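Local coordinates for Lactamase_B domain-containing protein (Bacillus lehensis G1, PDB 7EV5) that is a zinc-dependent hydrolase of the metallo-beta-lactamase fold with dual activity, probably as a B3-type beta-lactamase and as a glyoxalase II, at residues Q4-G8 against G30-L36. Numbering follows the deposited sequence.
Sequences QIPLG and GGDAEAL
Leu7, near the end of edge strand 2-7, drops its side chain into the bend where residues 30-32 lead into helix 33-42. Its CB lies 3.4 Å from Gly31 O, and CG stays close to the same carbonyl oxygen. There the side chain forks. CD1 runs on past that oxygen to the flank of Leu36, 4.1 Å from Leu36 CB, the two leucines crossing at about a right angle; CD2 turns to Asp32, 3.9 Å from its CB, and lies more loosely against Ala35 CB. With CG anti to the carbonyl carbon (chi1 -66°), the fork faces the first turn of the helix, where a branched leucine can serve both partners and a small alanine lets the helix come near. Farther back along the strand, Ile5 CD1 meets Leu36 CD1 at 3.9 Å, while Val66 of helix 63-70 also touches Leu36.

At the other end the backbones close in, Gly8 and Gly31 having CA atoms 4.3 Å apart, an approach suited to two residues without side chains; the positive phi of Gly8 also favours glycine. Asp32, the N-cap residue, meets a bridging water through its carboxylate: the water donates to Asp32 OD2 at 2.6 Å and accepts from Gly8 N at 2.9 Å. Gly30 lies near the zinc ligands Asp58 and His59, so the contact joins the outer edge of one of the fold's two sheets to a turn beside the metal site. No direct hydrogen bond links the segments: they share apolar contact and one bridging water, while the buried Gly31 N is left without a partner.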
loop_
_atom_site.group_PDB
_atom_site.type_symbol
_atom_site.label_atom_id
_atom_site.label_comp_id
_atom_site.label_asym_id
_atom_site.label_seq_id
_atom_site.Cartn_x
_atom_site.Cartn_y
_atom_site.Cartn_z
ATOM N N GLN A 4 2.792 -3.606 -11.305
ATOM C CA GLN A 4 1.803 -2.608 -10.928
ATOM C C GLN A 4 0.484 -2.965 -11.599
ATOM O O GLN A 4 0.427 -3.110 -12.830
ATOM C CB GLN A 4 2.277 -1.241 -11.410
ATOM C CG GLN A 4 1.345 -0.080 -11.092
ATOM C CD GLN A 4 1.884 1.215 -11.642
ATOM O OE1 GLN A 4 2.205 1.306 -12.821
ATOM N NE2 GLN A 4 2.027 2.212 -10.785
ATOM N N ILE A 5 -0.567 -3.113 -10.797
ATOM C CA ILE A 5 -1.873 -3.562 -11.281
ATOM C C ILE A 5 -2.946 -2.589 -10.809
ATOM O O ILE A 5 -3.451 -2.719 -9.683
ATOM C CB ILE A 5 -2.164 -5.006 -10.835
ATOM C CG1 ILE A 5 -1.013 -5.937 -11.249
ATOM C CG2 ILE A 5 -3.485 -5.491 -11.419
ATOM C CD1 ILE A 5 -1.173 -7.387 -10.829
ATOM N N PRO A 6 -3.330 -1.603 -11.622
ATOM C CA PRO A 6 -4.433 -0.723 -11.226
ATOM C C PRO A 6 -5.738 -1.502 -11.209
ATOM O O PRO A 6 -6.002 -2.307 -12.104
ATOM C CB PRO A 6 -4.449 0.348 -12.327
ATOM C CG PRO A 6 -3.122 0.255 -12.989
ATOM C CD PRO A 6 -2.676 -1.164 -12.865
ATOM N N LEU A 7 -6.551 -1.275 -10.170
ATOM C CA LEU A 7 -7.756 -2.067 -9.957
ATOM C C LEU A 7 -8.917 -1.198 -9.500
ATOM O O LEU A 7 -8.738 -0.261 -8.721
ATOM C CB LEU A 7 -7.534 -3.136 -8.883
ATOM C CG LEU A 7 -6.546 -4.260 -9.197
ATOM C CD1 LEU A 7 -6.206 -5.014 -7.923
ATOM C CD2 LEU A 7 -7.105 -5.213 -10.245
ATOM N N GLY A 8 -10.117 -1.547 -9.963
ATOM C CA GLY A 8 -11.329 -0.900 -9.525
ATOM C C GLY A 8 -11.587 0.406 -10.244
ATOM O O GLY A 8 -10.747 0.905 -10.997
ATOM N N GLY A 30 -7.270 -3.552 -4.136
ATOM C CA GLY A 30 -8.283 -2.562 -3.830
ATOM C C GLY A 30 -9.645 -2.758 -4.464
ATOM O O GLY A 30 -10.634 -2.213 -3.975
ATOM N N GLY A 31 -9.698 -3.519 -5.550
ATOM C CA GLY A 31 -10.932 -3.717 -6.290
ATOM C C GLY A 31 -10.693 -4.777 -7.338
ATOM O O GLY A 31 -9.617 -5.373 -7.407
ATOM N N ASP A 32 -11.726 -5.014 -8.148
ATOM C CA ASP A 32 -11.656 -5.946 -9.278
ATOM C C ASP A 32 -10.909 -7.225 -8.892
ATOM O O ASP A 32 -9.934 -7.633 -9.531
ATOM C CB ASP A 32 -11.039 -5.264 -10.496
ATOM C CG ASP A 32 -11.364 -5.961 -11.795
ATOM O OD1 ASP A 32 -11.998 -7.039 -11.775
ATOM O OD2 ASP A 32 -10.976 -5.418 -12.846
ATOM N N ALA A 33 -11.373 -7.852 -7.803
ATOM C CA ALA A 33 -10.664 -8.993 -7.234
ATOM C C ALA A 33 -10.415 -10.074 -8.272
ATOM O O ALA A 33 -9.344 -10.685 -8.294
ATOM C CB ALA A 33 -11.452 -9.578 -6.060
ATOM N N GLU A 34 -11.395 -10.317 -9.144
ATOM C CA GLU A 34 -11.296 -11.419 -10.094
ATOM C C GLU A 34 -10.179 -11.189 -11.104
ATOM O O GLU A 34 -9.502 -12.139 -11.508
ATOM C CB GLU A 34 -12.645 -11.624 -10.791
ATOM C CG GLU A 34 -13.750 -12.134 -9.879
ATOM C CD GLU A 34 -14.212 -11.103 -8.869
ATOM O OE1 GLU A 34 -14.250 -9.893 -9.207
ATOM O OE2 GLU A 34 -14.532 -11.509 -7.734
ATOM N N ALA A 35 -9.955 -9.941 -11.512
ATOM C CA ALA A 35 -8.836 -9.661 -12.406
ATOM C C ALA A 35 -7.505 -9.975 -11.737
ATOM O O ALA A 35 -6.591 -10.516 -12.372
ATOM C CB ALA A 35 -8.871 -8.204 -12.856
ATOM N N LEU A 36 -7.368 -9.625 -10.456
ATOM C CA LEU A 36 -6.124 -9.895 -9.744
ATOM C C LEU A 36 -5.955 -11.384 -9.469
ATOM O O LEU A 36 -4.869 -11.934 -9.687
ATOM C CB LEU A 36 -6.080 -9.091 -8.445
ATOM C CG LEU A 36 -4.859 -9.362 -7.553
ATOM C CD1 LEU A 36 -3.564 -8.997 -8.249
ATOM C CD2 LEU A 36 -5.004 -8.590 -6.242
HETATM O O HOH W 1 -10.341 -2.863 -12.572
#